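Local atomic coordinates of abietadiene synthase, chloroplastic (PDB entry 3S9V), a protein that belongs to the terpene synthase family, as a largely helical plant plastid enzyme that carries an N-terminal terpene synthase domain and a metal-binding terpene synthase domain. Residues 438-447 / 458-468; 468-479 / 777-785. All coordinates share one frame; numbering follows the deposited sequence.

Contact 1. Residues 438-447 / 458-468; sequences IENYGPDDVW and ISNEKYLELAK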
loop_
_atom_site.group_PDB
_atom_site.type_symbol
_atom_site.label_atom_id
_atom_site.label_comp_id
_atom_site.label_asym_id
_atom_site.label_seq_id
_atom_site.Cartn_x
_atom_site.Cartn_y
_atom_site.Cartn_z
ATOM N N ILE A 438 1.508 -9.507 -6.106
ATOM C CA ILE A 438 1.441 -10.958 -6.189
ATOM C C ILE A 438 2.810 -11.505 -6.607
ATOM O O ILE A 438 3.214 -12.587 -6.182
ATOM C CB ILE A 438 0.349 -11.400 -7.203
ATOM C CG1 ILE A 438 -1.025 -11.216 -6.564
ATOM C CG2 ILE A 438 0.572 -12.849 -7.656
ATOM C CD1 ILE A 438 -2.172 -11.677 -7.419
ATOM N N GLU A 439 3.534 -10.745 -7.420
ATOM C CA GLU A 439 4.851 -11.184 -7.872
ATOM C C GLU A 439 6.003 -10.784 -6.951
ATOM O O GLU A 439 7.043 -11.441 -6.949
ATOM C CB GLU A 439 5.122 -10.670 -9.286
ATOM C CG GLU A 439 4.150 -11.234 -10.306
ATOM C CD GLU A 439 4.407 -10.733 -11.712
ATOM O OE1 GLU A 439 4.482 -9.498 -11.896
ATOM O OE2 GLU A 439 4.525 -11.577 -12.631
ATOM N N ASN A 440 5.815 -9.725 -6.166
ATOM C CA ASN A 440 6.856 -9.258 -5.255
ATOM C C ASN A 440 6.686 -9.756 -3.822
ATOM O O ASN A 440 7.621 -9.691 -3.023
ATOM C CB ASN A 440 6.904 -7.725 -5.242
ATOM C CG ASN A 440 7.349 -7.138 -6.574
ATOM O OD1 ASN A 440 8.415 -7.466 -7.082
ATOM N ND2 ASN A 440 6.527 -6.265 -7.143
ATOM N N TYR A 441 5.499 -10.256 -3.496
ATOM C CA TYR A 441 5.221 -10.737 -2.146
ATOM C C TYR A 441 5.997 -11.998 -1.756
ATOM O O TYR A 441 5.942 -13.016 -2.454
ATOM C CB TYR A 441 3.723 -10.990 -1.987
ATOM C CG TYR A 441 3.332 -11.547 -0.642
ATOM C CD1 TYR A 441 3.530 -10.810 0.524
ATOM C CD2 TYR A 441 2.768 -12.817 -0.531
ATOM C CE1 TYR A 441 3.173 -11.327 1.771
ATOM C CE2 TYR A 441 2.410 -13.343 0.712
ATOM C CZ TYR A 441 2.614 -12.590 1.855
ATOM O OH TYR A 441 2.241 -13.097 3.078
ATOM N N GLY A 442 6.708 -11.917 -0.631
ATOM C CA GLY A 442 7.483 -13.046 -0.135
ATOM C C GLY A 442 6.716 -13.752 0.969
ATOM O O GLY A 442 6.672 -13.259 2.099
ATOM N N PRO A 443 6.116 -14.923 0.678
ATOM C CA PRO A 443 5.329 -15.713 1.635
ATOM C C PRO A 443 6.132 -16.293 2.795
ATOM O O PRO A 443 5.573 -16.658 3.832
ATOM C CB PRO A 443 4.715 -16.797 0.754
ATOM C CG PRO A 443 5.813 -17.062 -0.219
ATOM C CD PRO A 443 6.281 -15.657 -0.590
ATOM N N ASP A 444 7.443 -16.372 2.622
ATOM C CA ASP A 444 8.287 -16.910 3.671
ATOM C C ASP A 444 9.399 -15.950 4.079
ATOM O O ASP A 444 10.484 -16.368 4.447
ATOM C CB ASP A 444 8.859 -18.265 3.233
ATOM C CG ASP A 444 9.420 -18.229 1.834
ATOM O OD1 ASP A 444 9.587 -19.313 1.235
ATOM O OD2 ASP A 444 9.699 -17.116 1.336
ATOM N N ASP A 445 9.124 -14.655 4.001
ATOM C CA ASP A 445 10.108 -13.665 4.408
ATOM C C ASP A 445 10.208 -13.707 5.929
ATOM O O ASP A 445 9.241 -14.037 6.613
ATOM C CB ASP A 445 9.688 -12.246 3.994
ATOM C CG ASP A 445 9.837 -11.989 2.500
ATOM O OD1 ASP A 445 10.808 -12.489 1.887
ATOM O OD2 ASP A 445 8.989 -11.260 1.944
ATOM N N VAL A 446 11.386 -13.393 6.448
ATOM C CA VAL A 446 11.599 -13.344 7.882
ATOM C C VAL A 446 11.815 -11.874 8.199
ATOM O O VAL A 446 11.845 -11.044 7.290
ATOM C CB VAL A 446 12.832 -14.153 8.322
ATOM C CG1 VAL A 446 12.498 -15.631 8.326
ATOM C CG2 VAL A 446 14.006 -13.859 7.400
ATOM N N TRP A 447 11.959 -11.547 9.476
ATOM C CA TRP A 447 12.145 -10.159 9.874
ATOM C C TRP A 447 13.359 -10.057 10.775
ATOM O O TRP A 447 13.724 -11.024 11.441
ATOM C CB TRP A 447 10.892 -9.645 10.598
ATOM C CG TRP A 447 9.624 -9.836 9.797
ATOM C CD1 TRP A 447 9.014 -11.023 9.490
ATOM C CD2 TRP A 447 8.859 -8.812 9.141
ATOM N NE1 TRP A 447 7.926 -10.801 8.680
ATOM C CE2 TRP A 447 7.807 -9.454 8.450
ATOM C CE3 TRP A 447 8.966 -7.416 9.069
ATOM C CZ2 TRP A 447 6.862 -8.747 7.691
ATOM C CZ3 TRP A 447 8.030 -6.712 8.315
ATOM C CH2 TRP A 447 6.988 -7.384 7.635
ATOM N N ILE A 458 1.549 -12.326 8.684
ATOM C CA ILE A 458 1.882 -11.297 7.703
ATOM C C ILE A 458 2.554 -11.984 6.510
ATOM O O ILE A 458 2.247 -11.682 5.354
ATOM C CB ILE A 458 2.842 -10.236 8.266
ATOM C CG1 ILE A 458 2.238 -9.591 9.518
ATOM C CG2 ILE A 458 3.099 -9.173 7.204
ATOM C CD1 ILE A 458 3.153 -8.597 10.204
ATOM N N SER A 459 3.470 -12.902 6.813
ATOM C CA SER A 459 4.198 -13.678 5.806
ATOM C C SER A 459 3.590 -15.073 5.873
ATOM O O SER A 459 3.826 -15.823 6.823
ATOM C CB SER A 459 5.693 -13.741 6.141
ATOM O OG SER A 459 6.278 -12.448 6.138
ATOM N N ASN A 460 2.810 -15.417 4.857
ATOM C CA ASN A 460 2.117 -16.694 4.840
ATOM C C ASN A 460 1.833 -17.154 3.413
ATOM O O ASN A 460 1.426 -16.364 2.565
ATOM C CB ASN A 460 0.803 -16.533 5.618
ATOM C CG ASN A 460 0.047 -17.829 5.773
ATOM O OD1 ASN A 460 -0.375 -18.438 4.794
ATOM N ND2 ASN A 460 -0.135 -18.261 7.019
ATOM N N GLU A 461 2.042 -18.442 3.166
ATOM C CA GLU A 461 1.804 -19.043 1.858
ATOM C C GLU A 461 0.328 -18.989 1.454
ATOM O O GLU A 461 0.004 -18.934 0.269
ATOM C CB GLU A 461 2.258 -20.503 1.872
ATOM C CG GLU A 461 3.751 -20.708 2.072
ATOM C CD GLU A 461 4.535 -20.594 0.782
ATOM O OE1 GLU A 461 5.769 -20.791 0.819
ATOM O OE2 GLU A 461 3.917 -20.311 -0.269
ATOM N N LYS A 462 -0.563 -19.006 2.437
ATOM C CA LYS A 462 -1.994 -18.987 2.159
ATOM C C LYS A 462 -2.526 -17.699 1.536
ATOM O O LYS A 462 -3.435 -17.747 0.708
ATOM C CB LYS A 462 -2.771 -19.334 3.432
ATOM C CG LYS A 462 -2.518 -20.760 3.875
ATOM C CD LYS A 462 -3.315 -21.152 5.102
ATOM C CE LYS A 462 -3.071 -22.624 5.429
ATOM N NZ LYS A 462 -3.699 -23.035 6.716
ATOM N N TYR A 463 -1.975 -16.550 1.923
ATOM C CA TYR A 463 -2.419 -15.290 1.344
ATOM C C TYR A 463 -2.087 -15.317 -0.146
ATOM O O TYR A 463 -2.932 -15.024 -0.987
ATOM C CB TYR A 463 -1.692 -14.090 1.970
ATOM C CG TYR A 463 -2.020 -13.781 3.415
ATOM C CD1 TYR A 463 -3.321 -13.896 3.900
ATOM C CD2 TYR A 463 -1.037 -13.301 4.279
ATOM C CE1 TYR A 463 -3.637 -13.536 5.208
ATOM C CE2 TYR A 463 -1.338 -12.934 5.589
ATOM C CZ TYR A 463 -2.642 -13.056 6.049
ATOM O OH TYR A 463 -2.951 -12.703 7.347
ATOM N N LEU A 464 -0.843 -15.670 -0.457
ATOM C CA LEU A 464 -0.365 -15.714 -1.832
ATOM C C LEU A 464 -1.079 -16.762 -2.678
ATOM O O LEU A 464 -1.381 -16.526 -3.850
ATOM C CB LEU A 464 1.144 -15.979 -1.861
ATOM C CG LEU A 464 1.758 -15.906 -3.262
ATOM C CD1 LEU A 464 1.404 -14.566 -3.911
ATOM C CD2 LEU A 464 3.258 -16.082 -3.179
ATOM N N GLU A 465 -1.340 -17.920 -2.088
ATOM C CA GLU A 465 -2.026 -18.980 -2.804
ATOM C C GLU A 465 -3.409 -18.479 -3.205
ATOM O O GLU A 465 -3.839 -18.658 -4.344
ATOM C CB GLU A 465 -2.158 -20.216 -1.914
ATOM C CG GLU A 465 -2.824 -21.402 -2.586
ATOM C CD GLU A 465 -2.887 -22.623 -1.687
ATOM O OE1 GLU A 465 -3.362 -23.679 -2.158
ATOM O OE2 GLU A 465 -2.460 -22.527 -0.514
ATOM N N LEU A 466 -4.100 -17.840 -2.268
ATOM C CA LEU A 466 -5.432 -17.325 -2.549
ATOM C C LEU A 466 -5.399 -16.184 -3.563
ATOM O O LEU A 466 -6.261 -16.104 -4.433
ATOM C CB LEU A 466 -6.097 -16.843 -1.264
ATOM C CG LEU A 466 -7.477 -16.228 -1.446
ATOM C CD1 LEU A 466 -8.420 -17.254 -2.078
ATOM C CD2 LEU A 466 -8.001 -15.764 -0.095
ATOM N N ALA A 467 -4.400 -15.310 -3.446
ATOM C CA ALA A 467 -4.252 -14.173 -4.353
ATOM C C ALA A 467 -4.086 -14.620 -5.809
ATOM O O ALA A 467 -4.605 -13.982 -6.731
ATOM C CB ALA A 467 -3.052 -13.327 -3.936
ATOM N N LYS A 468 -3.350 -15.708 -6.018
ATOM C CA LYS A 468 -3.132 -16.210 -7.365
ATOM C C LYS A 468 -4.388 -16.889 -7.912
ATOM O O LYS A 468 -4.821 -16.609 -9.034
ATOM C CB LYS A 468 -1.942 -17.176 -7.382
ATOM C CG LYS A 468 -0.607 -16.505 -7.092
ATOM C CD LYS A 468 0.558 -17.483 -7.213
ATOM C CE LYS A 468 1.891 -16.768 -7.056
ATOM N NZ LYS A 468 3.036 -17.722 -7.072
HETATM O O HOH W 1 6.067 -11.267 3.846
#
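Tyr441 drives its phenol into the turn that opens helix 461-491, and the hydroxyl bridges two backbone groups of the loop just before that helix: OH donates to Ile458 O at 2.7 Å and accepts from Asn460 N at 3.0 Å with an N-H...O angle of 159°. CG lies anti to the backbone N (chi1 178°), which carries the ring from the end of helix 430-440 across to these two backbone groups. One ring edge runs along Leu464, whose CB sits 3.8 Å from Tyr441 CD2, the two side chains sliding past each other in opposite directions. The same hydroxyl also abuts the edge of the Tyr463 ring, near its plane. Leu464 forks over the other segment: CD1 faces the backbone carbonyl of Ile438, while CD2 meets Pro443 CD at 4.0 Å. Ile438 spreads likewise, with CG1 against Ala467 CB at 3.9 Å and CG2 on the aliphatic chain of Lys468. At the far end a water donates to Gly442 O and lies 2.6 Å from Ser459 OG; Trp447 NE1 adds a weak bond to the same OG, while the indole CZ2 rests on Ile458 CG2. Behind the turn, helix 269-282 packs on Tyr441, Ile458 and Tyr463, helix 29-46 covers Tyr463, and Trp447 pairs with Tyr453 in the small antiparallel sheet of strands 447-448 and 452-453.

Contact 2. Residues 468-479 / 777-785; sequences KLDFNKVQSIHQ and KNCLFQPVA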
loop_
_atom_site.group_PDB
_atom_site.type_symbol
_atom_site.label_atom_id
_atom_site.label_comp_id
_atom_site.label_asym_id
_atom_site.label_seq_id
_atom_site.Cartn_x
_atom_site.Cartn_y
_atom_site.Cartn_z
ATOM N N LYS A 468 -3.350 -15.708 -6.018
ATOM C CA LYS A 468 -3.132 -16.210 -7.365
ATOM C C LYS A 468 -4.388 -16.889 -7.912
ATOM O O LYS A 468 -4.821 -16.609 -9.034
ATOM C CB LYS A 468 -1.942 -17.176 -7.382
ATOM C CG LYS A 468 -0.607 -16.505 -7.092
ATOM C CD LYS A 468 0.558 -17.483 -7.213
ATOM C CE LYS A 468 1.891 -16.768 -7.056
ATOM N NZ LYS A 468 3.036 -17.722 -7.072
ATOM N N LEU A 469 -4.978 -17.770 -7.114
ATOM C CA LEU A 469 -6.186 -18.465 -7.536
ATOM C C LEU A 469 -7.314 -17.477 -7.830
ATOM O O LEU A 469 -8.044 -17.624 -8.809
ATOM C CB LEU A 469 -6.640 -19.451 -6.449
ATOM C CG LEU A 469 -5.832 -20.744 -6.284
ATOM C CD1 LEU A 469 -6.255 -21.476 -5.019
ATOM C CD2 LEU A 469 -6.043 -21.631 -7.504
ATOM N N ASP A 470 -7.448 -16.463 -6.983
ATOM C CA ASP A 470 -8.515 -15.483 -7.148
ATOM C C ASP A 470 -8.261 -14.579 -8.347
ATOM O O ASP A 470 -9.193 -14.251 -9.087
ATOM C CB ASP A 470 -8.670 -14.642 -5.872
ATOM C CG ASP A 470 -9.966 -13.824 -5.854
ATOM O OD1 ASP A 470 -11.053 -14.414 -6.045
ATOM O OD2 ASP A 470 -9.898 -12.592 -5.640
ATOM N N PHE A 471 -7.004 -14.187 -8.542
ATOM C CA PHE A 471 -6.658 -13.321 -9.660
ATOM C C PHE A 471 -6.914 -13.993 -11.001
ATOM O O PHE A 471 -7.429 -13.360 -11.927
ATOM C CB PHE A 471 -5.197 -12.892 -9.575
ATOM C CG PHE A 471 -4.790 -11.917 -10.642
ATOM C CD1 PHE A 471 -4.435 -12.362 -11.911
ATOM C CD2 PHE A 471 -4.769 -10.547 -10.379
ATOM C CE1 PHE A 471 -4.061 -11.457 -12.903
ATOM C CE2 PHE A 471 -4.398 -9.631 -11.362
ATOM C CZ PHE A 471 -4.042 -10.088 -12.629
ATOM N N ASN A 472 -6.556 -15.269 -11.113
ATOM C CA ASN A 472 -6.773 -15.993 -12.364
ATOM C C ASN A 472 -8.254 -16.299 -12.580
ATOM O O ASN A 472 -8.739 -16.257 -13.707
ATOM C CB ASN A 472 -5.956 -17.291 -12.392
ATOM C CG ASN A 472 -4.462 -17.030 -12.455
ATOM O OD1 ASN A 472 -4.018 -16.048 -13.056
ATOM N ND2 ASN A 472 -3.678 -17.913 -11.849
ATOM N N LYS A 473 -8.971 -16.601 -11.501
ATOM C CA LYS A 473 -10.400 -16.886 -11.612
ATOM C C LYS A 473 -11.122 -15.656 -12.146
ATOM O O LYS A 473 -12.030 -15.768 -12.967
ATOM C CB LYS A 473 -10.992 -17.255 -10.251
ATOM C CG LYS A 473 -12.518 -17.293 -10.237
ATOM C CD LYS A 473 -13.063 -17.391 -8.817
ATOM C CE LYS A 473 -14.571 -17.222 -8.791
ATOM N NZ LYS A 473 -15.087 -17.142 -7.396
ATOM N N VAL A 474 -10.716 -14.485 -11.668
ATOM C CA VAL A 474 -11.319 -13.223 -12.100
ATOM C C VAL A 474 -10.949 -12.895 -13.554
ATOM O O VAL A 474 -11.809 -12.534 -14.367
ATOM C CB VAL A 474 -10.863 -12.055 -11.190
ATOM C CG1 VAL A 474 -11.407 -10.738 -11.711
ATOM C CG2 VAL A 474 -11.332 -12.297 -9.772
ATOM N N GLN A 475 -9.662 -13.026 -13.866
ATOM C CA GLN A 475 -9.153 -12.747 -15.200
ATOM C C GLN A 475 -9.809 -13.669 -16.231
ATOM O O GLN A 475 -10.022 -13.282 -17.376
ATOM C CB GLN A 475 -7.634 -12.931 -15.218
ATOM C CG GLN A 475 -6.984 -12.635 -16.548
ATOM C CD GLN A 475 -5.521 -13.021 -16.581
ATOM O OE1 GLN A 475 -5.174 -14.200 -16.490
ATOM N NE2 GLN A 475 -4.648 -12.025 -16.711
ATOM N N SER A 476 -10.130 -14.890 -15.820
ATOM C CA SER A 476 -10.764 -15.849 -16.714
ATOM C C SER A 476 -12.152 -15.341 -17.093
ATOM O O SER A 476 -12.529 -15.337 -18.266
ATOM C CB SER A 476 -10.872 -17.212 -16.032
ATOM O OG SER A 476 -11.510 -18.150 -16.880
ATOM N N ILE A 477 -12.908 -14.918 -16.084
ATOM C CA ILE A 477 -14.247 -14.384 -16.290
ATOM C C ILE A 477 -14.193 -13.148 -17.196
ATOM O O ILE A 477 -15.076 -12.941 -18.028
ATOM C CB ILE A 477 -14.884 -14.001 -14.942
ATOM C CG1 ILE A 477 -15.154 -15.270 -14.121
ATOM C CG2 ILE A 477 -16.145 -13.188 -15.171
ATOM C CD1 ILE A 477 -15.675 -15.002 -12.715
ATOM N N HIS A 478 -13.144 -12.343 -17.030
ATOM C CA HIS A 478 -12.946 -11.127 -17.822
ATOM C C HIS A 478 -12.671 -11.419 -19.296
ATOM O O HIS A 478 -13.090 -10.660 -20.165
ATOM C CB HIS A 478 -11.797 -10.284 -17.238
ATOM C CG HIS A 478 -12.159 -9.550 -15.980
ATOM N ND1 HIS A 478 -11.243 -8.819 -15.254
ATOM C CD2 HIS A 478 -13.340 -9.423 -15.326
ATOM C CE1 HIS A 478 -11.843 -8.276 -14.210
ATOM N NE2 HIS A 478 -13.116 -8.626 -14.230
ATOM N N GLN A 479 -11.962 -12.510 -19.575
ATOM C CA GLN A 479 -11.653 -12.894 -20.951
ATOM C C GLN A 479 -12.924 -13.292 -21.688
ATOM O O GLN A 479 -13.040 -13.095 -22.896
ATOM C CB GLN A 479 -10.661 -14.050 -20.965
ATOM C CG GLN A 479 -9.349 -13.687 -20.313
ATOM C CD GLN A 479 -8.412 -14.854 -20.206
ATOM O OE1 GLN A 479 -8.808 -15.941 -19.794
ATOM N NE2 GLN A 479 -7.151 -14.637 -20.562
ATOM N N LYS A 777 -2.121 -6.541 -21.246
ATOM C CA LYS A 777 -1.597 -7.889 -21.111
ATOM C C LYS A 777 -1.628 -8.351 -19.646
ATOM O O LYS A 777 -2.124 -9.438 -19.347
ATOM C CB LYS A 777 -0.164 -7.938 -21.655
ATOM C CG LYS A 777 0.446 -9.331 -21.735
ATOM C CD LYS A 777 1.896 -9.279 -22.213
ATOM C CE LYS A 777 2.792 -8.554 -21.215
ATOM N NZ LYS A 777 4.208 -8.488 -21.675
ATOM N N ASN A 778 -1.119 -7.514 -18.742
ATOM C CA ASN A 778 -1.066 -7.838 -17.313
ATOM C C ASN A 778 -2.406 -8.035 -16.634
ATOM O O ASN A 778 -2.515 -8.798 -15.673
ATOM C CB ASN A 778 -0.322 -6.754 -16.532
ATOM C CG ASN A 778 1.154 -6.728 -16.831
ATOM O OD1 ASN A 778 1.812 -7.765 -16.836
ATOM N ND2 ASN A 778 1.689 -5.534 -17.069
ATOM N N CYS A 779 -3.424 -7.338 -17.119
ATOM C CA CYS A 779 -4.735 -7.422 -16.508
ATOM C C CYS A 779 -5.656 -8.460 -17.125
ATOM O O CYS A 779 -6.384 -9.154 -16.411
ATOM C CB CYS A 779 -5.409 -6.041 -16.557
ATOM S SG CYS A 779 -7.071 -5.954 -15.852
ATOM N N LEU A 780 -5.613 -8.589 -18.446
ATOM C CA LEU A 780 -6.520 -9.511 -19.122
ATOM C C LEU A 780 -5.975 -10.801 -19.727
ATOM O O LEU A 780 -6.725 -11.760 -19.881
ATOM C CB LEU A 780 -7.282 -8.758 -20.219
ATOM C CG LEU A 780 -8.016 -7.465 -19.852
ATOM C CD1 LEU A 780 -8.624 -6.865 -21.112
ATOM C CD2 LEU A 780 -9.093 -7.743 -18.824
ATOM N N PHE A 781 -4.693 -10.848 -20.071
ATOM C CA PHE A 781 -4.178 -12.053 -20.712
ATOM C C PHE A 781 -3.190 -12.922 -19.945
ATOM O O PHE A 781 -3.457 -14.098 -19.705
ATOM C CB PHE A 781 -3.609 -11.679 -22.082
ATOM C CG PHE A 781 -4.595 -10.957 -22.956
ATOM C CD1 PHE A 781 -5.873 -11.478 -23.159
ATOM C CD2 PHE A 781 -4.265 -9.745 -23.550
ATOM C CE1 PHE A 781 -6.812 -10.799 -23.936
ATOM C CE2 PHE A 781 -5.195 -9.061 -24.330
ATOM C CZ PHE A 781 -6.474 -9.590 -24.522
ATOM N N GLN A 782 -2.051 -12.353 -19.571
ATOM C CA GLN A 782 -1.029 -13.084 -18.834
ATOM C C GLN A 782 -1.535 -13.413 -17.419
ATOM O O GLN A 782 -1.808 -12.509 -16.629
ATOM C CB GLN A 782 0.234 -12.225 -18.747
ATOM C CG GLN A 782 1.516 -12.994 -18.513
ATOM C CD GLN A 782 2.434 -12.948 -19.720
ATOM O OE1 GLN A 782 2.870 -11.874 -20.140
ATOM N NE2 GLN A 782 2.728 -14.114 -20.289
ATOM N N PRO A 783 -1.690 -14.708 -17.091
ATOM C CA PRO A 783 -2.165 -15.036 -15.743
ATOM C C PRO A 783 -0.992 -15.002 -14.762
ATOM O O PRO A 783 0.168 -14.997 -15.181
ATOM C CB PRO A 783 -2.735 -16.450 -15.901
ATOM C CG PRO A 783 -3.012 -16.562 -17.370
ATOM C CD PRO A 783 -1.812 -15.879 -17.967
ATOM N N VAL A 784 -1.290 -14.960 -13.466
ATOM C CA VAL A 784 -0.232 -14.953 -12.461
ATOM C C VAL A 784 0.080 -16.387 -12.036
ATOM O O VAL A 784 -0.823 -17.213 -11.894
ATOM C CB VAL A 784 -0.625 -14.128 -11.211
ATOM C CG1 VAL A 784 -0.854 -12.691 -11.599
ATOM C CG2 VAL A 784 -1.868 -14.718 -10.547
ATOM N N ALA A 785 1.361 -16.677 -11.842
ATOM C CA ALA A 785 1.797 -18.011 -11.439
ATOM C C ALA A 785 2.610 -17.956 -10.152
ATOM O O ALA A 785 3.437 -18.829 -9.896
ATOM C CB ALA A 785 2.627 -18.653 -12.558
#
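Asn472 holds the backbone of Val784 at two points: its OD1 accepts from Val784 N at 3.0 Å, on a lone pair in the carbonyl plane, and its ND2 donates to Val784 O at 2.9 Å, nearly straight at 169°. Gln475, extended beyond CG with CG anti to the backbone N (chi1 -179°), sends NE2 to Gln782 O at 2.9 Å; the bond is straight but enters from above the carbonyl plane, and a weak one to Cys779 O is added. Arg435 of helix 430-440 also donates to Gln782 O. One turn on, Gln479 NE2 donates to Leu780 O at 3.0 Å, in the plane of that carbonyl, though the oxygen is tilted out of the Gln479 amide plane. His478 NE2 turns instead to Phe516 O. The three side-chain amides thus bind main-chain groups where helix 768-781, which includes a pi-type turn, gives way to the C-terminal tail of this mainly alpha-helical terpene synthase; the axes of segments 468-479 and 777-781 lie 77° apart. Apolar contact centres on Val784. Its CG1 makes a CH-pi contact over one face of Phe471, 3.9 Å from the ring centroid, and its CG2 rests on Lys468 CA. Farther along, Leu780 CD2 meets His478 CB at 4.0 Å.

Overall arrangement
Contacts 1 and 2 follow one another along helix 461-491 and share Lys468, their centres about 18 Å apart. Both are partly buried, but contact 1 lies nearer the centre of the chain and packs buried Ile438, Tyr441 and Leu464 together, whereas in contact 2 the tail residues Pro783 and Ala785 are exposed. Contact 1 closes a short loop that carries the two-strand sheet; contact 2 brings the C-terminus back across nearly 300 residues. In contact 1 a tyrosine hydroxyl and a water join polar groups of the loops just ahead of the helix; in contact 2 asparagine and glutamine amides on the helix flank bind backbone. The two meet through Ile438, which packs on Phe471 and Val784, so helix 430-440 borders both.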